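Local coordinates for protein transcriptional regulator, TetR family (Vibrio parahaemolyticus, PDB 3HE0) that probably binds cis-regulatory DNA through an N-terminal helix-turn-helix domain and regulates transcription, as in other TetR-family proteins, at residues R50-S53 / H57-E60; A19-I24 / L64-R69; K68-A73 / S101-I106. One frame throughout, in Å; residues are numbered along the deposited sequence.

Contact 1. Residues R50-S53 / H57-E60; sequences RYFS and HLLE
H57 and L58, early on helix 55-74, meet F52, at the end of the predicted helix-turn-helix of this TetR-type DNA-binding domain, and S53 just after it. H57 comes first. The S53 hydroxyl sits over one face of the H57 imidazole, offset toward the rim, with S53 OG 3.0 Å from H57 ND1. The two side chains meet on the exposed side of the contact, and the backbone N of H57 is hydrogen-bonded to D54, the residue that follows S53. L58, the next residue, does the apolar work. With CG anti to the backbone N (chi1 175°), its CD1 methyl is carried over the phenyl ring of F52. L58 also touches L32, M34 and L37, and F52 rests on I16 and L17 of helix 13-27. The pair therefore ties the end of the helix-turn-helix to the start of helix 55-74 within the small hydrophobic core of the domain. The F52-L58 contact is a CH-pi interaction of nearly perpendicular approach: L58 CD1 stands 3.5 Å from the centroid of the F52 ring, only 4° off the ring normal.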
ATOM      1  N   ARG A  50     -20.956  -1.011  27.040  1.00 15.92           N
ATOM      2  CA  ARG A  50     -21.280  -2.368  27.434  1.00 17.00           C
ATOM      3  C   ARG A  50     -20.554  -3.402  26.597  1.00 16.49           C
ATOM      4  O   ARG A  50     -20.620  -4.607  26.904  1.00 16.14           O
ATOM      5  CB  ARG A  50     -22.768  -2.596  27.332  1.00 17.51           C
ATOM      6  CG  ARG A  50     -23.551  -1.611  28.207  1.00 20.44           C
ATOM      7  CD  ARG A  50     -24.803  -2.214  28.713  1.00 25.97           C
ATOM      8  NE  ARG A  50     -25.782  -2.202  27.668  1.00 29.25           N
ATOM      9  CZ  ARG A  50     -26.600  -1.189  27.447  1.00 33.49           C
ATOM     10  NH1 ARG A  50     -26.537  -0.105  28.222  1.00 34.48           N
ATOM     11  NH2 ARG A  50     -27.466  -1.264  26.442  1.00 35.19           N
ATOM     12  N   TYR A  51     -19.877  -2.919  25.564  1.00 15.73           N
ATOM     13  CA  TYR A  51     -19.158  -3.771  24.615  1.00 17.01           C
ATOM     14  C   TYR A  51     -17.693  -3.418  24.509  1.00 17.74           C
ATOM     15  O   TYR A  51     -16.920  -4.311  24.309  1.00 18.52           O
ATOM     16  CB  TYR A  51     -19.771  -3.727  23.203  1.00 16.05           C
ATOM     17  CG  TYR A  51     -21.133  -4.297  23.158  1.00 15.99           C
ATOM     18  CD1 TYR A  51     -21.342  -5.661  22.995  1.00 17.53           C
ATOM     19  CD2 TYR A  51     -22.235  -3.478  23.326  1.00 16.90           C
ATOM     20  CE1 TYR A  51     -22.654  -6.178  22.984  1.00 15.92           C
ATOM     21  CE2 TYR A  51     -23.497  -3.976  23.345  1.00 16.36           C
ATOM     22  CZ  TYR A  51     -23.713  -5.321  23.177  1.00 16.47           C
ATOM     23  OH  TYR A  51     -25.028  -5.755  23.184  1.00 17.90           O
ATOM     24  N   PHE A  52     -17.317  -2.145  24.621  1.00 18.14           N
ATOM     25  CA  PHE A  52     -15.916  -1.733  24.472  1.00 18.53           C
ATOM     26  C   PHE A  52     -15.535  -0.876  25.651  1.00 19.90           C
ATOM     27  O   PHE A  52     -16.314  -0.018  26.035  1.00 21.28           O
ATOM     28  CB  PHE A  52     -15.755  -0.943  23.170  1.00 18.79           C
ATOM     29  CG  PHE A  52     -16.232  -1.691  21.984  1.00 16.82           C
ATOM     30  CD1 PHE A  52     -15.429  -2.680  21.411  1.00 17.20           C
ATOM     31  CD2 PHE A  52     -17.499  -1.495  21.496  1.00 17.19           C
ATOM     32  CE1 PHE A  52     -15.876  -3.431  20.317  1.00 16.68           C
ATOM     33  CE2 PHE A  52     -17.962  -2.243  20.413  1.00 18.05           C
ATOM     34  CZ  PHE A  52     -17.126  -3.201  19.807  1.00 17.80           C
ATOM     35  N   SER A  53     -14.377  -1.101  26.265  1.00 20.90           N
ATOM     36  CA  SER A  53     -14.021  -0.328  27.452  1.00 22.33           C
ATOM     37  C   SER A  53     -13.741   1.132  27.133  1.00 22.84           C
ATOM     38  O   SER A  53     -14.094   1.988  27.905  1.00 23.75           O
ATOM     39  CB  SER A  53     -12.836  -0.939  28.190  1.00 22.70           C
ATOM     40  OG  SER A  53     -11.871  -1.425  27.292  1.00 24.88           O
ATOM     41  N   HIS A  57      -9.725   0.482  22.780  1.00 23.16           N
ATOM     42  CA  HIS A  57     -10.111  -0.933  22.627  1.00 23.44           C
ATOM     43  C   HIS A  57     -11.010  -1.154  21.443  1.00 23.06           C
ATOM     44  O   HIS A  57     -10.830  -2.104  20.696  1.00 22.93           O
ATOM     45  CB  HIS A  57     -10.732  -1.488  23.912  1.00 23.77           C
ATOM     46  CG  HIS A  57      -9.717  -1.795  24.949  1.00 21.86           C
ATOM     47  ND1 HIS A  57      -9.256  -0.846  25.839  1.00 23.30           N
ATOM     48  CD2 HIS A  57      -9.027  -2.926  25.205  1.00 21.09           C
ATOM     49  CE1 HIS A  57      -8.356  -1.398  26.631  1.00 22.12           C
ATOM     50  NE2 HIS A  57      -8.180  -2.652  26.251  1.00 21.69           N
ATOM     51  N   LEU A  58     -11.940  -0.240  21.243  1.00 23.95           N
ATOM     52  CA  LEU A  58     -12.775  -0.270  20.031  1.00 25.23           C
ATOM     53  C   LEU A  58     -11.913  -0.279  18.767  1.00 25.15           C
ATOM     54  O   LEU A  58     -12.144  -1.074  17.884  1.00 24.68           O
ATOM     55  CB  LEU A  58     -13.739   0.907  19.995  1.00 24.67           C
ATOM     56  CG  LEU A  58     -14.597   1.087  18.751  1.00 27.87           C
ATOM     57  CD1 LEU A  58     -15.520  -0.115  18.506  1.00 26.00           C
ATOM     58  CD2 LEU A  58     -15.393   2.378  18.971  1.00 29.76           C
ATOM     59  N   LEU A  59     -10.908   0.590  18.695  1.00 26.52           N
ATOM     60  CA  LEU A  59     -10.052   0.649  17.485  1.00 27.14           C
ATOM     61  C   LEU A  59      -9.368  -0.691  17.209  1.00 27.02           C
ATOM     62  O   LEU A  59      -9.326  -1.151  16.062  1.00 27.64           O
ATOM     63  CB  LEU A  59      -9.029   1.820  17.558  1.00 27.38           C
ATOM     64  CG  LEU A  59      -9.708   3.212  17.652  1.00 29.54           C
ATOM     65  CD1 LEU A  59      -8.767   4.416  17.701  1.00 29.83           C
ATOM     66  CD2 LEU A  59     -10.695   3.411  16.514  1.00 31.98           C
ATOM     67  N   GLU A  60      -8.875  -1.342  18.250  1.00 27.12           N
ATOM     68  CA  GLU A  60      -8.205  -2.631  18.075  1.00 27.57           C
ATOM     69  C   GLU A  60      -9.155  -3.676  17.533  1.00 26.96           C
ATOM     70  O   GLU A  60      -8.764  -4.529  16.722  1.00 26.32           O
ATOM     71  CB  GLU A  60      -7.605  -3.113  19.403  1.00 28.05           C
ATOM     72  CG  GLU A  60      -6.820  -4.419  19.291  1.00 31.88           C
ATOM     73  CD  GLU A  60      -5.617  -4.340  18.292  1.00 38.79           C
ATOM     74  OE1 GLU A  60      -5.040  -3.231  18.049  1.00 39.33           O
ATOM     75  OE2 GLU A  60      -5.269  -5.413  17.730  1.00 43.77           O
TER

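Contact 2. Residues A19-I24 / L64-R69; sequences AAEQLI and LNVAKR
E21 of helix 13-27 reaches across to helix 55-74, where N65, V66 and R69 receive its side chain. The short helical segments run at right angles (signed crossing angle -90°), and their axes come no closer than 11.5 Å, so the gap is bridged by side chains, chiefly the long E21 and R69. E21 does this with a chain extended beyond CG (chi2 163°). On the close, buried side its aliphatic part slides past V66 in the opposite direction, with E21 CG 4.0 Å from V66 CG2; the same methyl also lies 3.8 Å from E21 OE2. I106 of helix 102-107 covers both E21 and V66 here, and V62, one turn before V66, also touches E21.

The looser side is polar. R69, bent at chi2 and chi3, brings its guanidinium to the carboxylate and forms a salt bridge, R69 NH1 donating to E21 OE1 at 3.2 Å with an N-H...O angle of 158°. The oxygen is approached on its anti side and from out of the carboxylate plane, whereas it lies close to the guanidinium plane. The N65 amide is nearly coplanar with the carboxylate, but the modelled separation of these groups is doubtful. A sulfate ion, probably from the crystallisation liquor, lies beside N65. The nearby guanidinium would be expected to stabilise the negative charge of the largely buried glutamate. Joining the first helix of the DNA-binding domain to the long helix that runs on toward the C-terminal domain is characteristic of the TetR fold.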
ATOM      1  N   ALA A  19     -20.810   0.478  12.120  1.00 23.81           N
ATOM      2  CA  ALA A  19     -20.845   1.961  12.151  1.00 23.14           C
ATOM      3  C   ALA A  19     -19.432   2.516  12.270  1.00 23.04           C
ATOM      4  O   ALA A  19     -19.049   3.439  11.541  1.00 22.07           O
ATOM      5  CB  ALA A  19     -21.702   2.467  13.299  1.00 21.48           C
ATOM      6  N   ALA A  20     -18.650   1.919  13.172  1.00 23.13           N
ATOM      7  CA  ALA A  20     -17.301   2.385  13.452  1.00 23.42           C
ATOM      8  C   ALA A  20     -16.464   2.311  12.206  1.00 23.58           C
ATOM      9  O   ALA A  20     -15.789   3.263  11.848  1.00 22.79           O
ATOM     10  CB  ALA A  20     -16.651   1.540  14.541  1.00 23.09           C
ATOM     11  N   GLU A  21     -16.483   1.146  11.577  1.00 24.61           N
ATOM     12  CA  GLU A  21     -15.732   0.924  10.330  1.00 25.96           C
ATOM     13  C   GLU A  21     -16.134   1.892   9.230  1.00 25.91           C
ATOM     14  O   GLU A  21     -15.276   2.416   8.529  1.00 26.33           O
ATOM     15  CB  GLU A  21     -15.860  -0.540   9.873  1.00 25.76           C
ATOM     16  CG  GLU A  21     -15.027  -1.414  10.762  1.00 27.06           C
ATOM     17  CD  GLU A  21     -15.367  -2.882  10.684  1.00 29.05           C
ATOM     18  OE1 GLU A  21     -16.163  -3.267   9.807  1.00 30.46           O
ATOM     19  OE2 GLU A  21     -14.830  -3.644  11.511  1.00 27.15           O
ATOM     20  N   GLN A  22     -17.429   2.169   9.107  1.00 26.21           N
ATOM     21  CA  GLN A  22     -17.893   3.157   8.124  1.00 26.14           C
ATOM     22  C   GLN A  22     -17.280   4.538   8.395  1.00 26.90           C
ATOM     23  O   GLN A  22     -16.769   5.196   7.467  1.00 26.40           O
ATOM     24  CB  GLN A  22     -19.428   3.231   8.089  1.00 25.32           C
ATOM     25  CG  GLN A  22     -19.959   4.186   7.051  1.00 24.82           C
ATOM     26  CD  GLN A  22     -19.615   3.774   5.640  1.00 25.29           C
ATOM     27  OE1 GLN A  22     -19.580   2.578   5.312  1.00 25.01           O
ATOM     28  NE2 GLN A  22     -19.336   4.757   4.796  1.00 23.21           N
ATOM     29  N   LEU A  23     -17.319   4.965   9.657  1.00 28.11           N
ATOM     30  CA  LEU A  23     -16.786   6.275  10.053  1.00 29.39           C
ATOM     31  C   LEU A  23     -15.264   6.343   9.853  1.00 30.59           C
ATOM     32  O   LEU A  23     -14.737   7.360   9.383  1.00 30.53           O
ATOM     33  CB  LEU A  23     -17.154   6.611  11.510  1.00 29.20           C
ATOM     34  CG  LEU A  23     -18.608   7.002  11.830  1.00 29.90           C
ATOM     35  CD1 LEU A  23     -18.785   7.427  13.295  1.00 28.43           C
ATOM     36  CD2 LEU A  23     -19.143   8.104  10.921  1.00 27.57           C
ATOM     37  N   ILE A  24     -14.571   5.254  10.188  1.00 31.62           N
ATOM     38  CA  ILE A  24     -13.124   5.177   9.993  1.00 32.91           C
ATOM     39  C   ILE A  24     -12.782   5.153   8.497  1.00 34.49           C
ATOM     40  O   ILE A  24     -11.873   5.866   8.052  1.00 34.57           O
ATOM     41  CB  ILE A  24     -12.524   3.949  10.709  1.00 33.03           C
ATOM     42  CG1 ILE A  24     -12.631   4.128  12.228  1.00 33.20           C
ATOM     43  CG2 ILE A  24     -11.054   3.725  10.311  1.00 32.89           C
ATOM     44  CD1 ILE A  24     -12.507   2.838  12.992  1.00 33.06           C
ATOM     45  N   LEU A  64      -9.018  -5.827  13.993  1.00 28.10           N
ATOM     46  CA  LEU A  64      -9.087  -7.292  13.936  1.00 28.26           C
ATOM     47  C   LEU A  64     -10.256  -7.710  13.094  1.00 28.52           C
ATOM     48  O   LEU A  64     -10.164  -8.710  12.356  1.00 29.56           O
ATOM     49  CB  LEU A  64      -9.185  -7.940  15.325  1.00 28.29           C
ATOM     50  CG  LEU A  64      -7.918  -7.771  16.177  1.00 29.54           C
ATOM     51  CD1 LEU A  64      -8.089  -8.305  17.605  1.00 27.25           C
ATOM     52  CD2 LEU A  64      -6.695  -8.386  15.453  1.00 27.63           C
ATOM     53  N   ASN A  65     -11.358  -6.959  13.195  1.00 27.62           N
ATOM     54  CA  ASN A  65     -12.551  -7.312  12.455  1.00 27.53           C
ATOM     55  C   ASN A  65     -12.340  -7.087  10.927  1.00 27.23           C
ATOM     56  O   ASN A  65     -12.758  -7.933  10.100  1.00 25.55           O
ATOM     57  CB  ASN A  65     -13.780  -6.517  12.969  1.00 27.59           C
ATOM     58  CG  ASN A  65     -15.040  -6.794  12.151  1.00 26.26           C
ATOM     59  OD1 ASN A  65     -15.564  -7.897  12.173  1.00 30.67           O
ATOM     60  ND2 ASN A  65     -15.530  -5.801  11.448  1.00 24.65           N
ATOM     61  N   VAL A  66     -11.699  -5.965  10.577  1.00 26.93           N
ATOM     62  CA  VAL A  66     -11.346  -5.690   9.163  1.00 28.28           C
ATOM     63  C   VAL A  66     -10.407  -6.788   8.572  1.00 28.97           C
ATOM     64  O   VAL A  66     -10.663  -7.363   7.516  1.00 30.21           O
ATOM     65  CB  VAL A  66     -10.721  -4.301   9.018  1.00 28.48           C
ATOM     66  CG1 VAL A  66      -9.981  -4.181   7.659  1.00 28.18           C
ATOM     67  CG2 VAL A  66     -11.810  -3.215   9.177  1.00 26.34           C
ATOM     68  N   ALA A  67      -9.380  -7.138   9.309  1.00 29.48           N
ATOM     69  CA  ALA A  67      -8.501  -8.255   8.923  1.00 30.67           C
ATOM     70  C   ALA A  67      -9.301  -9.562   8.706  1.00 31.16           C
ATOM     71  O   ALA A  67      -9.057 -10.326   7.758  1.00 30.92           O
ATOM     72  CB  ALA A  67      -7.398  -8.457   9.969  1.00 29.64           C
ATOM     73  N   LYS A  68     -10.287  -9.810   9.547  1.00 31.56           N
ATOM     74  CA  LYS A  68     -11.023 -11.072   9.420  1.00 31.42           C
ATOM     75  C   LYS A  68     -11.857 -11.069   8.147  1.00 31.11           C
ATOM     76  O   LYS A  68     -11.980 -12.076   7.447  1.00 30.58           O
ATOM     77  CB  LYS A  68     -11.894 -11.311  10.659  1.00 31.97           C
ATOM     78  CG  LYS A  68     -12.777 -12.606  10.615  1.00 34.86           C
ATOM     79  CD  LYS A  68     -12.003 -13.862  10.074  1.00 40.76           C
ATOM     80  CE  LYS A  68     -12.224 -15.136  10.929  1.00 43.55           C
ATOM     81  NZ  LYS A  68     -13.691 -15.431  11.193  1.00 45.70           N
ATOM     82  N   ARG A  69     -12.440  -9.926   7.837  1.00 31.25           N
ATOM     83  CA  ARG A  69     -13.276  -9.825   6.663  1.00 31.17           C
ATOM     84  C   ARG A  69     -12.440  -9.928   5.381  1.00 30.97           C
ATOM     85  O   ARG A  69     -12.809 -10.635   4.445  1.00 30.19           O
ATOM     86  CB  ARG A  69     -14.054  -8.511   6.712  1.00 31.89           C
ATOM     87  CG  ARG A  69     -15.075  -8.455   7.877  1.00 34.11           C
ATOM     88  CD  ARG A  69     -16.332  -7.854   7.424  1.00 38.13           C
ATOM     89  NE  ARG A  69     -16.289  -6.406   7.498  1.00 41.38           N
ATOM     90  CZ  ARG A  69     -16.760  -5.569   6.578  1.00 43.47           C
ATOM     91  NH1 ARG A  69     -16.676  -4.270   6.813  1.00 44.31           N
ATOM     92  NH2 ARG A  69     -17.274  -5.995   5.420  1.00 45.43           N
TER

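Contact 3. Residues K68-A73 / S101-I106; sequences KRIASA and SNLNAI
L103, near the start of helix 102-107, points its side chain into helix 55-74 and divides its surface between R69 and I70. Both of its terminal methyls rest on R69 CB, but CD2 alone also covers the guanidinium. L103 CD2 sits over the centre of one face of that group, 3.5 Å from R69 CZ, and the two side chains cross at about a right angle. L103 CD1 lies against the root of the arginine, 3.8 Å from R69 CB. The flat group of R69 thus offers a face to the leucine here and uses its edge elsewhere.

I70 meets chiefly the base of the leucine. The two side chains slide past each other in opposite directions, bringing I70 CG1 to 3.7 Å from L103 CB; CG1 also nears L103 CD1, and I70 CD1 reaches on past CB toward the L103 carbonyl. No hydrogen bond links the two segments, and van der Waals packing carries the interface. Within the segments, S101 is the N-cap of helix 102-107, its OG accepting an almost straight bond from N104 N (3.1 Å, 178°), and K68 O takes both S72 N and S72 OG, from opposite faces of its plane. L103 also touches V66, one turn before I70. This packing joins the helix linking the two domains to a short helix of the C-terminal domain, as expected in the TetR fold.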
ATOM      1  N   LYS A  68     -10.287  -9.810   9.547  1.00 31.56           N
ATOM      2  CA  LYS A  68     -11.023 -11.072   9.420  1.00 31.42           C
ATOM      3  C   LYS A  68     -11.857 -11.069   8.147  1.00 31.11           C
ATOM      4  O   LYS A  68     -11.980 -12.076   7.447  1.00 30.58           O
ATOM      5  CB  LYS A  68     -11.894 -11.311  10.659  1.00 31.97           C
ATOM      6  CG  LYS A  68     -12.777 -12.606  10.615  1.00 34.86           C
ATOM      7  CD  LYS A  68     -12.003 -13.862  10.074  1.00 40.76           C
ATOM      8  CE  LYS A  68     -12.224 -15.136  10.929  1.00 43.55           C
ATOM      9  NZ  LYS A  68     -13.691 -15.431  11.193  1.00 45.70           N
ATOM     10  N   ARG A  69     -12.440  -9.926   7.837  1.00 31.25           N
ATOM     11  CA  ARG A  69     -13.276  -9.825   6.663  1.00 31.17           C
ATOM     12  C   ARG A  69     -12.440  -9.928   5.381  1.00 30.97           C
ATOM     13  O   ARG A  69     -12.809 -10.635   4.445  1.00 30.19           O
ATOM     14  CB  ARG A  69     -14.054  -8.511   6.712  1.00 31.89           C
ATOM     15  CG  ARG A  69     -15.075  -8.455   7.877  1.00 34.11           C
ATOM     16  CD  ARG A  69     -16.332  -7.854   7.424  1.00 38.13           C
ATOM     17  NE  ARG A  69     -16.289  -6.406   7.498  1.00 41.38           N
ATOM     18  CZ  ARG A  69     -16.760  -5.569   6.578  1.00 43.47           C
ATOM     19  NH1 ARG A  69     -16.676  -4.270   6.813  1.00 44.31           N
ATOM     20  NH2 ARG A  69     -17.274  -5.995   5.420  1.00 45.43           N
ATOM     21  N   ILE A  70     -11.301  -9.239   5.375  1.00 31.19           N
ATOM     22  CA  ILE A  70     -10.377  -9.313   4.253  1.00 31.29           C
ATOM     23  C   ILE A  70      -9.994 -10.786   4.038  1.00 31.72           C
ATOM     24  O   ILE A  70     -10.170 -11.309   2.927  1.00 31.64           O
ATOM     25  CB  ILE A  70      -9.177  -8.394   4.455  1.00 31.13           C
ATOM     26  CG1 ILE A  70      -9.650  -6.946   4.363  1.00 28.50           C
ATOM     27  CG2 ILE A  70      -8.093  -8.652   3.374  1.00 31.44           C
ATOM     28  CD1 ILE A  70      -8.627  -5.931   4.868  1.00 29.20           C
ATOM     29  N   ALA A  71      -9.611 -11.478   5.109  1.00 32.09           N
ATOM     30  CA  ALA A  71      -9.201 -12.891   4.998  1.00 32.73           C
ATOM     31  C   ALA A  71     -10.279 -13.767   4.388  1.00 33.49           C
ATOM     32  O   ALA A  71      -9.987 -14.597   3.504  1.00 33.62           O
ATOM     33  CB  ALA A  71      -8.740 -13.452   6.343  1.00 32.34           C
ATOM     34  N   SER A  72     -11.535 -13.589   4.808  1.00 34.10           N
ATOM     35  CA  SER A  72     -12.596 -14.350   4.172  1.00 34.61           C
ATOM     36  C   SER A  72     -12.910 -13.853   2.754  1.00 34.33           C
ATOM     37  O   SER A  72     -13.276 -14.660   1.901  1.00 34.59           O
ATOM     38  CB  SER A  72     -13.866 -14.435   5.032  1.00 35.14           C
ATOM     39  OG  SER A  72     -13.961 -13.318   5.883  1.00 38.29           O
ATOM     40  N   ALA A  73     -12.788 -12.558   2.476  1.00 33.74           N
ATOM     41  CA  ALA A  73     -12.988 -12.119   1.106  1.00 33.29           C
ATOM     42  C   ALA A  73     -11.864 -12.752   0.188  1.00 33.38           C
ATOM     43  O   ALA A  73     -12.133 -13.397  -0.835  1.00 32.38           O
ATOM     44  CB  ALA A  73     -12.985 -10.623   1.046  1.00 33.30           C
ATOM     45  N   SER A 101     -13.114  -0.798  -1.860  1.00 32.05           N
ATOM     46  CA  SER A 101     -13.995  -1.167  -0.760  1.00 32.23           C
ATOM     47  C   SER A 101     -13.616  -0.418   0.520  1.00 32.87           C
ATOM     48  O   SER A 101     -12.505   0.124   0.634  1.00 32.94           O
ATOM     49  CB  SER A 101     -13.887  -2.673  -0.481  1.00 32.39           C
ATOM     50  OG  SER A 101     -12.669  -2.995   0.202  1.00 32.16           O
ATOM     51  N   ASN A 102     -14.541  -0.420   1.489  1.00 32.71           N
ATOM     52  CA  ASN A 102     -14.239   0.022   2.852  1.00 33.07           C
ATOM     53  C   ASN A 102     -13.068  -0.740   3.498  1.00 33.29           C
ATOM     54  O   ASN A 102     -12.290  -0.144   4.234  1.00 33.45           O
ATOM     55  CB  ASN A 102     -15.468  -0.150   3.773  1.00 33.26           C
ATOM     56  CG  ASN A 102     -16.464   0.999   3.674  1.00 33.70           C
ATOM     57  OD1 ASN A 102     -16.548   1.691   2.653  1.00 34.94           O
ATOM     58  ND2 ASN A 102     -17.223   1.205   4.743  1.00 34.97           N
ATOM     59  N   LEU A 103     -12.992  -2.059   3.275  1.00 33.47           N
ATOM     60  CA  LEU A 103     -11.964  -2.892   3.889  1.00 33.93           C
ATOM     61  C   LEU A 103     -10.594  -2.357   3.481  1.00 34.39           C
ATOM     62  O   LEU A 103      -9.724  -2.098   4.313  1.00 33.96           O
ATOM     63  CB  LEU A 103     -12.120  -4.363   3.475  1.00 33.57           C
ATOM     64  CG  LEU A 103     -13.359  -5.075   4.030  1.00 33.01           C
ATOM     65  CD1 LEU A 103     -13.404  -6.519   3.554  1.00 31.02           C
ATOM     66  CD2 LEU A 103     -13.421  -5.003   5.559  1.00 31.55           C
ATOM     67  N   ASN A 104     -10.420  -2.154   2.186  1.00 35.60           N
ATOM     68  CA  ASN A 104      -9.184  -1.561   1.706  1.00 36.26           C
ATOM     69  C   ASN A 104      -8.969  -0.182   2.309  1.00 36.99           C
ATOM     70  O   ASN A 104      -7.861   0.139   2.773  1.00 36.90           O
ATOM     71  CB  ASN A 104      -9.191  -1.461   0.184  1.00 36.04           C
ATOM     72  CG  ASN A 104      -8.726  -2.721  -0.478  1.00 36.37           C
ATOM     73  OD1 ASN A 104      -8.850  -3.816   0.080  1.00 38.41           O
ATOM     74  ND2 ASN A 104      -8.180  -2.586  -1.670  1.00 33.11           N
ATOM     75  N   ALA A 105     -10.031   0.622   2.303  1.00 37.33           N
ATOM     76  CA  ALA A 105      -9.940   1.996   2.779  1.00 38.35           C
ATOM     77  C   ALA A 105      -9.394   2.049   4.234  1.00 38.88           C
ATOM     78  O   ALA A 105      -8.461   2.806   4.557  1.00 38.73           O
ATOM     79  CB  ALA A 105     -11.314   2.676   2.666  1.00 37.78           C
ATOM     80  N   ILE A 106      -9.948   1.193   5.083  1.00 39.74           N
ATOM     81  CA  ILE A 106      -9.629   1.187   6.502  1.00 40.46           C
ATOM     82  C   ILE A 106      -8.224   0.670   6.771  1.00 41.56           C
ATOM     83  O   ILE A 106      -7.475   1.251   7.571  1.00 41.42           O
ATOM     84  CB  ILE A 106     -10.637   0.319   7.283  1.00 40.23           C
ATOM     85  CG1 ILE A 106     -12.022   0.964   7.234  1.00 40.02           C
ATOM     86  CG2 ILE A 106     -10.204   0.151   8.741  1.00 39.66           C
ATOM     87  CD1 ILE A 106     -13.142  -0.031   7.454  1.00 40.32           C
TER

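How the contacts relate
All three contacts use helix 55-74, which they occupy in order from its beginning (contact 1) through its middle (contact 2) to its later turns (contact 3). Contact 1 falls within the chain span that contact 2 closes, while contact 3 opens where contact 2 ends, sharing K68 and R69 with it. Centres of contacts 1 and 2 are 12 Å apart, those of 2 and 3 are 8 Å apart, and those of 1 and 3 are 20 Å apart. L59 packs on I24 between the first two; Q22 probably hydrogen-bonds N102 between the last two. The long helix thus physically connects the DNA-binding domain with the C-terminal domain, consistent with signal transmission in TetR-family regulators.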